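Local coordinates for aminoglycoside N(3)-acetyltransferase (Streptomyces griseus, PDB 7LAP), which probably catalyses transfer of an acetyl group from acetyl-CoA to the 3-amino group of aminoglycoside antibiotics, so conferring resistance to them, at residues C79-A84 with A102-F107; E123-R128 with S140-G145; H136-L141 with Y207-E212; P156-H161 with V218-R223. All coordinates share one frame; numbering follows the deposited sequence.

Interaction 1: C79-A84 with A102-F107; sequences CGWNDA and AHHPAF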
loop_
_atom_site.group_PDB
_atom_site.type_symbol
_atom_site.label_atom_id
_atom_site.label_comp_id
_atom_site.label_asym_id
_atom_site.label_seq_id
_atom_site.Cartn_x
_atom_site.Cartn_y
_atom_site.Cartn_z
ATOM N N CYS B 79 6.131 1.825 -11.223
ATOM C CA CYS B 79 6.055 1.082 -9.951
ATOM C C CYS B 79 7.395 0.956 -9.231
ATOM O O CYS B 79 7.542 1.367 -8.060
ATOM C CB CYS B 79 5.507 -0.344 -10.208
ATOM S SG CYS B 79 3.796 -0.374 -10.636
ATOM N N GLY B 80 8.394 0.353 -9.869
ATOM C CA GLY B 80 9.604 -0.009 -9.127
ATOM C C GLY B 80 9.301 -1.066 -8.073
ATOM O O GLY B 80 8.260 -1.701 -8.073
ATOM N N TRP B 81 10.247 -1.225 -7.154
ATOM C CA TRP B 81 10.205 -2.280 -6.134
ATOM C C TRP B 81 10.628 -1.693 -4.791
ATOM O O TRP B 81 11.804 -1.351 -4.614
ATOM C CB TRP B 81 11.121 -3.434 -6.515
ATOM C CG TRP B 81 11.129 -4.598 -5.588
ATOM C CD1 TRP B 81 10.200 -4.893 -4.599
ATOM C CD2 TRP B 81 12.126 -5.623 -5.523
ATOM N NE1 TRP B 81 10.578 -6.031 -3.931
ATOM C CE2 TRP B 81 11.749 -6.507 -4.484
ATOM C CE3 TRP B 81 13.284 -5.905 -6.271
ATOM C CZ2 TRP B 81 12.492 -7.656 -4.172
ATOM C CZ3 TRP B 81 14.041 -7.038 -5.936
ATOM C CH2 TRP B 81 13.641 -7.897 -4.899
ATOM N N ASN B 82 9.675 -1.571 -3.850
ATOM C CA ASN B 82 9.972 -0.912 -2.578
ATOM C C ASN B 82 11.009 -1.660 -1.768
ATOM O O ASN B 82 11.798 -1.045 -1.050
ATOM C CB ASN B 82 8.720 -0.754 -1.717
ATOM C CG ASN B 82 8.920 0.266 -0.623
ATOM O OD1 ASN B 82 8.979 1.463 -0.894
ATOM N ND2 ASN B 82 9.086 -0.199 0.610
ATOM N N ASP B 83 11.008 -2.980 -1.831
ATOM C CA ASP B 83 11.842 -3.772 -0.931
ATOM C C ASP B 83 12.999 -4.447 -1.660
ATOM O O ASP B 83 13.428 -5.535 -1.274
ATOM C CB ASP B 83 10.957 -4.783 -0.216
ATOM C CG ASP B 83 9.825 -4.078 0.519
ATOM O OD1 ASP B 83 10.162 -3.260 1.371
ATOM O OD2 ASP B 83 8.636 -4.245 0.176
ATOM N N ALA B 84 13.509 -3.806 -2.712
ATOM C CA ALA B 84 14.700 -4.301 -3.396
ATOM C C ALA B 84 15.908 -4.200 -2.474
ATOM O O ALA B 84 15.947 -3.339 -1.605
ATOM C CB ALA B 84 14.955 -3.480 -4.655
ATOM N N ALA B 102 22.034 -14.640 0.233
ATOM C CA ALA B 102 21.439 -15.949 0.461
ATOM C C ALA B 102 19.925 -15.879 0.660
ATOM O O ALA B 102 19.225 -16.831 0.316
ATOM C CB ALA B 102 22.090 -16.609 1.677
ATOM N N HIS B 103 19.386 -14.783 1.198
ATOM C CA HIS B 103 18.000 -14.814 1.673
ATOM C C HIS B 103 17.073 -13.732 1.129
ATOM O O HIS B 103 15.860 -13.826 1.366
ATOM C CB HIS B 103 17.964 -14.745 3.211
ATOM C CG HIS B 103 18.740 -15.844 3.865
ATOM N ND1 HIS B 103 18.407 -17.172 3.718
ATOM C CD2 HIS B 103 19.867 -15.819 4.613
ATOM C CE1 HIS B 103 19.285 -17.918 4.363
ATOM N NE2 HIS B 103 20.178 -17.121 4.918
ATOM N N HIS B 104 17.580 -12.713 0.453
ATOM C CA HIS B 104 16.678 -11.702 -0.090
ATOM C C HIS B 104 15.788 -12.303 -1.177
ATOM O O HIS B 104 16.302 -12.832 -2.166
ATOM C CB HIS B 104 17.441 -10.509 -0.642
ATOM C CG HIS B 104 16.585 -9.294 -0.823
ATOM N ND1 HIS B 104 16.630 -8.222 0.033
ATOM C CD2 HIS B 104 15.635 -9.002 -1.744
ATOM C CE1 HIS B 104 15.772 -7.300 -0.371
ATOM N NE2 HIS B 104 15.150 -7.754 -1.443
ATOM N N PRO B 105 14.468 -12.239 -1.041
ATOM C CA PRO B 105 13.603 -12.879 -2.034
ATOM C C PRO B 105 13.692 -12.208 -3.401
ATOM O O PRO B 105 14.051 -11.035 -3.532
ATOM C CB PRO B 105 12.202 -12.727 -1.432
ATOM C CG PRO B 105 12.314 -11.471 -0.551
ATOM C CD PRO B 105 13.716 -11.491 -0.016
ATOM N N ALA B 106 13.373 -12.989 -4.430
ATOM C CA ALA B 106 13.335 -12.483 -5.793
ATOM C C ALA B 106 12.203 -11.481 -5.977
ATOM O O ALA B 106 11.119 -11.624 -5.395
ATOM C CB ALA B 106 13.112 -13.628 -6.780
ATOM N N PHE B 107 12.439 -10.505 -6.859
ATOM C CA PHE B 107 11.343 -9.694 -7.372
ATOM C C PHE B 107 10.232 -10.586 -7.918
ATOM O O PHE B 107 10.488 -11.613 -8.557
ATOM C CB PHE B 107 11.850 -8.733 -8.453
ATOM C CG PHE B 107 10.758 -7.893 -9.082
ATOM C CD1 PHE B 107 10.196 -6.808 -8.394
ATOM C CD2 PHE B 107 10.278 -8.187 -10.349
ATOM C CE1 PHE B 107 9.200 -6.018 -8.988
ATOM C CE2 PHE B 107 9.272 -7.407 -10.934
ATOM C CZ PHE B 107 8.726 -6.337 -10.260
#
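Trp81 opens a type I beta turn that ends at Ala84, and this turn faces the chain that leaves helix 94-103 at His104; Ala84 CA and Phe107 CA, the nearest such pair, are 7.5 Å apart. The indole lies between them. With CG anti to the backbone N (chi1 -178°), its six-membered ring extends toward the 102-107 backbone, where Trp81 CH2 meets Pro105 O at 3.4 Å, near the ring plane. Phe107 lies over one indole face: its CB sits 3.9 Å from the centroid of the six-membered ring of Trp81, a CH-pi contact, and its ring edge points at the five-membered ring in a T-shaped (edge-to-face) pair. Asp83 and Ala84 turn back over the opposite face. His104 NE2 donates a weak, bent bond of 2.8 Å to Asp83 O. The Asp83 carboxylate forms a salt bridge with Arg120 of the second subunit. Aromatic packing thus dominates this contact, and the imidazole supplies its one direct hydrogen bond, to a turn carbonyl beside the dimer interface.

Interaction 2: E123-R128 with S140-G145; sequences EALRRR and SLAALG
Helix 120-126 packs on strand 141-145 of the central mixed sheet, an alpha/beta layer contact in which Leu125, Arg126 and Arg128 meet Ala142 to Leu144. The interface is apolar, and no hydrogen bond crosses it. Leu125 sets both methyls against one face of the strand: CD1 rests on the backbone, 3.9 Å from Ala143 C, while CD2 reaches Leu144 CB at 3.8 Å. The same side chain also touches Leu75 and Val77 on the neighbouring strand 74-78. Nearer the start of the strand, Ala142 CB comes 3.7 Å from Arg126 CB, where the two backbones come nearest, Arg126 CA and Ala142 CA being 5.5 Å apart. The rest of Arg126 turns away. Its CG stands between the backbone N and the carbonyl carbon (chi1 86°), and the extended chain then lays the guanidinium side-on against Glu123, with NE 2.7 Å from Glu123 OE1 and NH2 2.8 Å from Glu123 OE2; both oxygens are met from above the carboxylate plane. Past the helix, Arg128 bends at chi2 and chi3 and sends its charged end to Asp63 of helix 58-69, while its aliphatic part lies against the second leucine, Arg128 CB being 3.8 Å from Leu144 CD2.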
loop_
_atom_site.group_PDB
_atom_site.type_symbol
_atom_site.label_atom_id
_atom_site.label_comp_id
_atom_site.label_asym_id
_atom_site.label_seq_id
_atom_site.Cartn_x
_atom_site.Cartn_y
_atom_site.Cartn_z
ATOM N N GLU B 123 0.385 1.578 -6.932
ATOM C CA GLU B 123 0.110 0.327 -6.247
ATOM C C GLU B 123 -1.351 -0.088 -6.424
ATOM O O GLU B 123 -1.645 -1.283 -6.496
ATOM C CB GLU B 123 0.496 0.458 -4.769
ATOM C CG GLU B 123 0.211 -0.746 -3.944
ATOM C CD GLU B 123 1.312 -1.837 -4.028
ATOM O OE1 GLU B 123 2.183 -1.776 -4.939
ATOM O OE2 GLU B 123 1.251 -2.778 -3.197
ATOM N N ALA B 124 -2.272 0.870 -6.537
ATOM C CA ALA B 124 -3.662 0.515 -6.846
ATOM C C ALA B 124 -3.810 0.043 -8.295
ATOM O O ALA B 124 -4.516 -0.939 -8.569
ATOM C CB ALA B 124 -4.611 1.705 -6.567
ATOM N N LEU B 125 -3.160 0.727 -9.239
ATOM C CA LEU B 125 -3.272 0.340 -10.650
ATOM C C LEU B 125 -2.754 -1.083 -10.880
ATOM O O LEU B 125 -3.426 -1.913 -11.522
ATOM C CB LEU B 125 -2.509 1.350 -11.523
ATOM C CG LEU B 125 -2.658 1.431 -13.051
ATOM C CD1 LEU B 125 -1.992 0.265 -13.749
ATOM C CD2 LEU B 125 -4.127 1.593 -13.491
ATOM N N ARG B 126 -1.561 -1.395 -10.364
ATOM C CA ARG B 126 -1.004 -2.718 -10.646
ATOM C C ARG B 126 -1.855 -3.827 -10.032
ATOM O O ARG B 126 -1.852 -4.945 -10.545
ATOM C CB ARG B 126 0.448 -2.818 -10.152
ATOM C CG ARG B 126 0.550 -3.202 -8.711
ATOM C CD ARG B 126 1.961 -3.482 -8.240
ATOM N NE ARG B 126 1.947 -3.706 -6.795
ATOM C CZ ARG B 126 1.827 -4.897 -6.209
ATOM N NH1 ARG B 126 1.754 -6.011 -6.938
ATOM N NH2 ARG B 126 1.792 -4.972 -4.873
ATOM N N ARG B 127 -2.636 -3.535 -8.985
ATOM C CA ARG B 127 -3.466 -4.577 -8.394
ATOM C C ARG B 127 -4.843 -4.680 -9.060
ATOM O O ARG B 127 -5.628 -5.559 -8.695
ATOM C CB ARG B 127 -3.585 -4.333 -6.873
ATOM C CG ARG B 127 -2.196 -4.368 -6.107
ATOM C CD ARG B 127 -2.250 -3.869 -4.632
ATOM N NE ARG B 127 -3.113 -4.743 -3.834
ATOM C CZ ARG B 127 -2.762 -5.366 -2.704
ATOM N NH1 ARG B 127 -1.541 -5.216 -2.204
ATOM N NH2 ARG B 127 -3.650 -6.139 -2.075
ATOM N N ARG B 128 -5.163 -3.807 -10.022
ATOM C CA ARG B 128 -6.442 -3.907 -10.713
ATOM C C ARG B 128 -6.554 -5.252 -11.433
ATOM O O ARG B 128 -5.571 -5.722 -12.027
ATOM C CB ARG B 128 -6.617 -2.770 -11.728
ATOM C CG ARG B 128 -6.924 -1.385 -11.082
ATOM C CD ARG B 128 -8.366 -1.276 -10.584
ATOM N NE ARG B 128 -9.307 -1.227 -11.695
ATOM C CZ ARG B 128 -10.304 -0.343 -11.790
ATOM N NH1 ARG B 128 -10.497 0.562 -10.830
ATOM N NH2 ARG B 128 -11.117 -0.367 -12.839
ATOM N N SER B 140 10.259 -1.400 -12.885
ATOM C CA SER B 140 9.053 -1.958 -13.476
ATOM C C SER B 140 7.994 -0.875 -13.651
ATOM O O SER B 140 7.925 0.090 -12.896
ATOM C CB SER B 140 8.483 -3.093 -12.627
ATOM O OG SER B 140 8.143 -2.631 -11.322
ATOM N N LEU B 141 7.178 -1.031 -14.678
ATOM C CA LEU B 141 5.989 -0.219 -14.829
ATOM C C LEU B 141 4.793 -1.130 -14.649
ATOM O O LEU B 141 4.928 -2.345 -14.551
ATOM C CB LEU B 141 5.941 0.445 -16.211
ATOM C CG LEU B 141 7.167 1.201 -16.713
ATOM C CD1 LEU B 141 6.770 2.006 -17.932
ATOM C CD2 LEU B 141 7.543 2.139 -15.636
ATOM N N ALA B 142 3.605 -0.540 -14.661
ATOM C CA ALA B 142 2.417 -1.355 -14.786
ATOM C C ALA B 142 1.455 -0.652 -15.721
ATOM O O ALA B 142 1.509 0.569 -15.872
ATOM C CB ALA B 142 1.776 -1.606 -13.431
ATOM N N ALA B 143 0.565 -1.428 -16.328
ATOM C CA ALA B 143 -0.368 -0.893 -17.308
ATOM C C ALA B 143 -1.707 -1.614 -17.209
ATOM O O ALA B 143 -1.783 -2.788 -16.833
ATOM C CB ALA B 143 0.191 -1.025 -18.740
ATOM N N LEU B 144 -2.755 -0.914 -17.643
ATOM C CA LEU B 144 -4.125 -1.412 -17.585
ATOM C C LEU B 144 -4.840 -0.895 -18.821
ATOM O O LEU B 144 -4.909 0.324 -19.024
ATOM C CB LEU B 144 -4.847 -0.934 -16.298
ATOM C CG LEU B 144 -6.289 -1.415 -16.127
ATOM C CD1 LEU B 144 -6.355 -2.958 -15.944
ATOM C CD2 LEU B 144 -6.987 -0.699 -14.948
ATOM N N GLY B 145 -5.396 -1.803 -19.628
ATOM C CA GLY B 145 -6.112 -1.359 -20.804
ATOM C C GLY B 145 -5.652 -2.090 -22.062
ATOM O O GLY B 145 -4.909 -3.075 -22.003
#

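Interaction 3: H136-L141 with Y207-E212; sequences HPDVSL and YEQPIE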
loop_
_atom_site.group_PDB
_atom_site.type_symbol
_atom_site.label_atom_id
_atom_site.label_comp_id
_atom_site.label_asym_id
_atom_site.label_seq_id
_atom_site.Cartn_x
_atom_site.Cartn_y
_atom_site.Cartn_z
ATOM N N HIS B 136 10.823 -5.911 -14.798
ATOM C CA HIS B 136 12.103 -5.400 -14.324
ATOM C C HIS B 136 12.080 -5.212 -12.810
ATOM O O HIS B 136 11.134 -4.630 -12.290
ATOM C CB HIS B 136 12.443 -4.066 -14.986
ATOM C CG HIS B 136 13.912 -3.803 -15.011
ATOM N ND1 HIS B 136 14.598 -3.298 -13.923
ATOM C CD2 HIS B 136 14.841 -4.067 -15.957
ATOM C CE1 HIS B 136 15.885 -3.235 -14.216
ATOM N NE2 HIS B 136 16.057 -3.687 -15.448
ATOM N N PRO B 137 13.119 -5.659 -12.086
ATOM C CA PRO B 137 13.108 -5.537 -10.616
ATOM C C PRO B 137 13.393 -4.156 -10.114
ATOM O O PRO B 137 13.047 -3.856 -8.967
ATOM C CB PRO B 137 14.241 -6.472 -10.169
ATOM C CG PRO B 137 15.204 -6.492 -11.381
ATOM C CD PRO B 137 14.264 -6.454 -12.581
ATOM N N ASP B 138 14.043 -3.313 -10.901
ATOM C CA ASP B 138 14.350 -1.980 -10.430
ATOM C C ASP B 138 13.390 -0.908 -10.936
ATOM O O ASP B 138 13.054 0.010 -10.182
ATOM C CB ASP B 138 15.775 -1.609 -10.819
ATOM C CG ASP B 138 16.250 -0.400 -10.075
ATOM O OD1 ASP B 138 16.222 -0.434 -8.833
ATOM O OD2 ASP B 138 16.643 0.581 -10.718
ATOM N N VAL B 139 12.933 -0.980 -12.191
ATOM C CA VAL B 139 12.153 0.118 -12.752
ATOM C C VAL B 139 10.918 -0.402 -13.476
ATOM O O VAL B 139 10.543 0.123 -14.533
ATOM C CB VAL B 139 13.012 0.993 -13.684
ATOM C CG1 VAL B 139 14.049 1.779 -12.853
ATOM C CG2 VAL B 139 13.699 0.134 -14.782
ATOM N N SER B 140 10.259 -1.400 -12.885
ATOM C CA SER B 140 9.053 -1.958 -13.476
ATOM C C SER B 140 7.994 -0.875 -13.651
ATOM O O SER B 140 7.925 0.090 -12.896
ATOM C CB SER B 140 8.483 -3.093 -12.627
ATOM O OG SER B 140 8.143 -2.631 -11.322
ATOM N N LEU B 141 7.178 -1.031 -14.678
ATOM C CA LEU B 141 5.989 -0.219 -14.829
ATOM C C LEU B 141 4.793 -1.130 -14.649
ATOM O O LEU B 141 4.928 -2.345 -14.551
ATOM C CB LEU B 141 5.941 0.445 -16.211
ATOM C CG LEU B 141 7.167 1.201 -16.713
ATOM C CD1 LEU B 141 6.770 2.006 -17.932
ATOM C CD2 LEU B 141 7.543 2.139 -15.636
ATOM N N TYR B 207 24.283 -2.756 -10.738
ATOM C CA TYR B 207 23.798 -3.277 -9.469
ATOM C C TYR B 207 23.341 -4.707 -9.709
ATOM O O TYR B 207 23.241 -5.168 -10.850
ATOM C CB TYR B 207 22.674 -2.395 -8.884
ATOM C CG TYR B 207 21.533 -2.234 -9.843
ATOM C CD1 TYR B 207 21.536 -1.217 -10.792
ATOM C CD2 TYR B 207 20.467 -3.135 -9.840
ATOM C CE1 TYR B 207 20.495 -1.089 -11.698
ATOM C CE2 TYR B 207 19.430 -3.014 -10.731
ATOM C CZ TYR B 207 19.446 -1.990 -11.651
ATOM O OH TYR B 207 18.422 -1.898 -12.543
ATOM N N GLU B 208 23.086 -5.422 -8.634
ATOM C CA GLU B 208 22.550 -6.763 -8.760
ATOM C C GLU B 208 21.224 -6.827 -8.034
ATOM O O GLU B 208 20.998 -6.100 -7.075
ATOM C CB GLU B 208 23.503 -7.796 -8.201
ATOM C CG GLU B 208 24.892 -7.606 -8.729
ATOM C CD GLU B 208 25.896 -8.400 -7.952
ATOM O OE1 GLU B 208 25.737 -9.634 -7.890
ATOM O OE2 GLU B 208 26.829 -7.788 -7.393
ATOM N N GLN B 209 20.333 -7.682 -8.516
ATOM C CA GLN B 209 19.046 -7.825 -7.860
ATOM C C GLN B 209 18.547 -9.225 -8.150
ATOM O O GLN B 209 18.837 -9.776 -9.220
ATOM C CB GLN B 209 18.044 -6.763 -8.335
ATOM C CG GLN B 209 18.046 -5.502 -7.434
ATOM C CD GLN B 209 17.197 -4.396 -7.986
ATOM O OE1 GLN B 209 16.369 -4.624 -8.861
ATOM N NE2 GLN B 209 17.378 -3.190 -7.474
ATOM N N PRO B 210 17.849 -9.845 -7.203
ATOM C CA PRO B 210 17.360 -11.208 -7.414
ATOM C C PRO B 210 16.073 -11.190 -8.227
ATOM O O PRO B 210 15.125 -10.457 -7.914
ATOM C CB PRO B 210 17.122 -11.722 -5.991
ATOM C CG PRO B 210 16.831 -10.487 -5.204
ATOM C CD PRO B 210 17.608 -9.362 -5.827
ATOM N N ILE B 211 16.051 -12.007 -9.281
ATOM C CA ILE B 211 14.856 -12.253 -10.069
ATOM C C ILE B 211 14.570 -13.757 -10.093
ATOM O O ILE B 211 15.344 -14.584 -9.608
ATOM C CB ILE B 211 14.966 -11.682 -11.501
ATOM C CG1 ILE B 211 16.160 -12.280 -12.235
ATOM C CG2 ILE B 211 15.107 -10.165 -11.454
ATOM C CD1 ILE B 211 15.979 -12.403 -13.751
ATOM N N GLU B 212 13.410 -14.083 -10.637
ATOM C CA GLU B 212 12.905 -15.440 -10.729
ATOM C C GLU B 212 12.762 -15.776 -12.211
ATOM O O GLU B 212 11.940 -15.169 -12.911
ATOM C CB GLU B 212 11.578 -15.546 -9.984
ATOM C CG GLU B 212 10.778 -16.771 -10.315
ATOM C CD GLU B 212 9.926 -17.213 -9.152
ATOM O OE1 GLU B 212 10.341 -16.981 -7.989
ATOM O OE2 GLU B 212 8.848 -17.797 -9.399
HETATM O O HOH W 1 17.505 0.350 -13.319
#
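Tyr207 begins the contact by bringing its hydroxyl between two side chains of the 136-141 loop: Tyr207 OH lies 3.3 Å from His136 CE1, at the imidazole edge, and 3.2 Å from Asp138 CB. Water 1 bridges this hydroxyl to Asp138 OD2, an oxygen that Tyr87 also engages. Two residues on, Gln209 crosses Asp138 at about a right angle. Its NE2 donates a fairly straight bond (161°) to Asp138 OD1, 3.3 Å long and arriving from above the carboxylate plane, while Gln209 OE1 presses on Pro137 CB at 3.1 Å. Ile211 finishes the row with an apolar touch, its CG2 3.7 Å from Pro137 CG. Within the loop, His136 ND1 accepts the backbone N-H of Asp138 at 3.1 Å, and His136 NE2 bonds Trp157 O, which probably fixes the imidazole rotation. Strand 204-213 of the antiparallel hairpin thus meets a loop, between central-sheet strands 132-133 and 141-145, whose turn His136 braces, and the Asp138 carboxylate, held through both oxygens, carries the polar link.

Interaction 4: P156-H161 with V218-R223; sequences PWDDPH and VWRTFR
Asp158 and Arg220 form a salt bridge: Asp158 OD2 receives Arg220 NH2 at 3.1 Å on its syn side, tilted from the carboxylate plane, with a weaker bond from NH1. The carboxylate sits at the guanidinium edge, its own plane turned 52° from that of the arginine. Bonds to the strand backbone form a second group. Arg223 N donates to Asp158 OD1 at 2.7 Å, and Arg223 O in turn accepts Asp159 N at 2.9 Å. The aspartate side chain and the next backbone N-H engage the backbone N-H and C=O of Arg223. Water 2 adds a bridge, donating to Asp158 OD1 and, weakly, to Thr221 O. Arg220 to Arg223 belong to strand 216-225, which pairs with strand 204-213 in an antiparallel two-stranded hairpin lying apart from the central sheet. Packing makes the third group. Arg220, fully extended from CG to NE, runs over one face of Trp157: its CD is 4.2 Å from the centroid of the five-membered indole ring, a CH-pi contact, and its NE is 3.5 Å from Trp157 CD1. Trp157 CB covers the centre of the guanidinium. Phe222 CE2 touches Trp157 CE3 at 3.6 Å, and the Phe222 ring edge meets Trp157 O.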
loop_
_atom_site.group_PDB
_atom_site.type_symbol
_atom_site.label_atom_id
_atom_site.label_comp_id
_atom_site.label_asym_id
_atom_site.label_seq_id
_atom_site.Cartn_x
_atom_site.Cartn_y
_atom_site.Cartn_z
ATOM N N PRO B 156 13.304 -4.820 -21.115
ATOM C CA PRO B 156 14.725 -5.139 -21.323
ATOM C C PRO B 156 15.486 -5.042 -20.020
ATOM O O PRO B 156 15.368 -4.049 -19.291
ATOM C CB PRO B 156 15.193 -4.066 -22.311
ATOM C CG PRO B 156 13.947 -3.614 -22.988
ATOM C CD PRO B 156 12.878 -3.679 -21.940
ATOM N N TRP B 157 16.296 -6.067 -19.743
ATOM C CA TRP B 157 17.008 -6.123 -18.468
ATOM C C TRP B 157 17.970 -4.949 -18.321
ATOM O O TRP B 157 17.907 -4.184 -17.345
ATOM C CB TRP B 157 17.774 -7.436 -18.338
ATOM C CG TRP B 157 16.931 -8.678 -18.239
ATOM C CD1 TRP B 157 17.103 -9.854 -18.946
ATOM C CD2 TRP B 157 15.855 -8.914 -17.327
ATOM N NE1 TRP B 157 16.159 -10.781 -18.550
ATOM C CE2 TRP B 157 15.377 -10.220 -17.570
ATOM C CE3 TRP B 157 15.210 -8.126 -16.363
ATOM C CZ2 TRP B 157 14.311 -10.763 -16.859
ATOM C CZ3 TRP B 157 14.154 -8.670 -15.666
ATOM C CH2 TRP B 157 13.718 -9.975 -15.913
ATOM N N ASP B 158 18.880 -4.804 -19.276
ATOM C CA ASP B 158 19.873 -3.740 -19.305
ATOM C C ASP B 158 19.375 -2.597 -20.170
ATOM O O ASP B 158 18.549 -2.792 -21.060
ATOM C CB ASP B 158 21.204 -4.256 -19.856
ATOM C CG ASP B 158 21.833 -5.284 -18.945
ATOM O OD1 ASP B 158 22.230 -4.894 -17.835
ATOM O OD2 ASP B 158 21.951 -6.465 -19.338
ATOM N N ASP B 159 19.913 -1.401 -19.918
ATOM C CA ASP B 159 19.357 -0.187 -20.506
ATOM C C ASP B 159 17.824 -0.219 -20.442
ATOM O O ASP B 159 17.154 -0.098 -21.475
ATOM C CB ASP B 159 19.847 -0.018 -21.950
ATOM C CG ASP B 159 19.860 1.455 -22.404
ATOM O OD1 ASP B 159 19.942 2.360 -21.535
ATOM O OD2 ASP B 159 19.788 1.713 -23.631
ATOM N N PRO B 160 17.227 -0.402 -19.262
ATOM C CA PRO B 160 15.761 -0.516 -19.194
ATOM C C PRO B 160 14.994 0.787 -19.449
ATOM O O PRO B 160 13.754 0.760 -19.435
ATOM C CB PRO B 160 15.519 -1.006 -17.761
ATOM C CG PRO B 160 16.644 -0.346 -16.972
ATOM C CD PRO B 160 17.850 -0.356 -17.922
ATOM N N HIS B 161 15.653 1.928 -19.649
ATOM C CA HIS B 161 14.975 3.146 -20.094
ATOM C C HIS B 161 15.236 3.445 -21.561
ATOM O O HIS B 161 14.869 4.530 -22.033
ATOM C CB HIS B 161 15.409 4.367 -19.269
ATOM C CG HIS B 161 15.070 4.266 -17.823
ATOM N ND1 HIS B 161 15.997 3.901 -16.870
ATOM C CD2 HIS B 161 13.912 4.495 -17.160
ATOM C CE1 HIS B 161 15.423 3.914 -15.678
ATOM N NE2 HIS B 161 14.160 4.276 -15.827
ATOM N N VAL B 218 17.458 -16.396 -9.093
ATOM C CA VAL B 218 18.834 -16.180 -9.500
ATOM C C VAL B 218 19.123 -14.696 -9.379
ATOM O O VAL B 218 18.244 -13.853 -9.594
ATOM C CB VAL B 218 19.095 -16.662 -10.949
ATOM C CG1 VAL B 218 18.717 -18.127 -11.118
ATOM C CG2 VAL B 218 18.318 -15.810 -11.911
ATOM N N TRP B 219 20.364 -14.381 -9.022
ATOM C CA TRP B 219 20.833 -13.005 -9.071
ATOM C C TRP B 219 21.202 -12.646 -10.504
ATOM O O TRP B 219 21.570 -13.510 -11.306
ATOM C CB TRP B 219 22.033 -12.811 -8.138
ATOM C CG TRP B 219 21.605 -12.788 -6.711
ATOM C CD1 TRP B 219 21.314 -13.868 -5.932
ATOM C CD2 TRP B 219 21.315 -11.625 -5.913
ATOM N NE1 TRP B 219 20.891 -13.453 -4.696
ATOM C CE2 TRP B 219 20.885 -12.082 -4.655
ATOM C CE3 TRP B 219 21.401 -10.249 -6.135
ATOM C CZ2 TRP B 219 20.539 -11.204 -3.610
ATOM C CZ3 TRP B 219 21.052 -9.379 -5.109
ATOM C CH2 TRP B 219 20.627 -9.860 -3.860
ATOM N N ARG B 220 21.058 -11.363 -10.834
ATOM C CA ARG B 220 21.439 -10.851 -12.141
ATOM C C ARG B 220 22.090 -9.491 -11.949
ATOM O O ARG B 220 21.703 -8.733 -11.058
ATOM C CB ARG B 220 20.228 -10.728 -13.096
ATOM C CG ARG B 220 20.624 -10.517 -14.540
ATOM C CD ARG B 220 19.464 -10.577 -15.527
ATOM N NE ARG B 220 19.943 -10.440 -16.910
ATOM C CZ ARG B 220 20.543 -9.358 -17.424
ATOM N NH1 ARG B 220 20.717 -8.246 -16.702
ATOM N NH2 ARG B 220 20.948 -9.373 -18.695
ATOM N N THR B 221 23.078 -9.192 -12.778
ATOM C CA THR B 221 23.706 -7.876 -12.809
ATOM C C THR B 221 23.022 -7.031 -13.875
ATOM O O THR B 221 22.745 -7.516 -14.977
ATOM C CB THR B 221 25.206 -8.002 -13.107
ATOM O OG1 THR B 221 25.857 -8.632 -12.001
ATOM C CG2 THR B 221 25.829 -6.644 -13.338
ATOM N N PHE B 222 22.744 -5.777 -13.540
ATOM C CA PHE B 222 22.004 -4.864 -14.393
ATOM C C PHE B 222 22.825 -3.616 -14.652
ATOM O O PHE B 222 23.530 -3.127 -13.761
ATOM C CB PHE B 222 20.671 -4.442 -13.750
ATOM C CG PHE B 222 19.737 -5.579 -13.528
ATOM C CD1 PHE B 222 19.807 -6.326 -12.357
ATOM C CD2 PHE B 222 18.823 -5.944 -14.515
ATOM C CE1 PHE B 222 18.951 -7.397 -12.149
ATOM C CE2 PHE B 222 17.956 -7.014 -14.315
ATOM C CZ PHE B 222 18.019 -7.750 -13.126
ATOM N N ARG B 223 22.702 -3.091 -15.865
ATOM C CA ARG B 223 23.299 -1.816 -16.223
ATOM C C ARG B 223 22.196 -0.869 -16.655
ATOM O O ARG B 223 21.284 -1.274 -17.378
ATOM C CB ARG B 223 24.324 -1.978 -17.347
ATOM C CG ARG B 223 24.967 -0.669 -17.751
ATOM C CD ARG B 223 25.950 -0.888 -18.857
ATOM N NE ARG B 223 26.177 0.312 -19.659
ATOM C CZ ARG B 223 27.171 1.175 -19.455
ATOM N NH1 ARG B 223 28.039 0.986 -18.460
ATOM N NH2 ARG B 223 27.304 2.222 -20.259
HETATM O O HOH W 2 24.496 -6.103 -16.683
#

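Overall arrangement
From the N terminus, interaction 1 closes first, tying the loop after strand 74-78 to the chain leaving helix 94-103, across 17 intervening residues. Interaction 2 follows in series and brings helix 120-126 onto strand 141-145. Its second segment shares Ser140 and Leu141 with interaction 3, and Ser140 O also accepts from Cys79 N and Gly80 N of interaction 1. Interactions 3 and 4 cross along the chain: 136-141 and 156-161 come before 207-212 and 218-223, so both loops bear on one hairpin, whose strands pair, among other bonds, through Tyr207 O and Phe222 N. Phe107 N bonds Pro210 O, joining interaction 1 to that hairpin too. Interactions 1 and 2 also reach the second subunit.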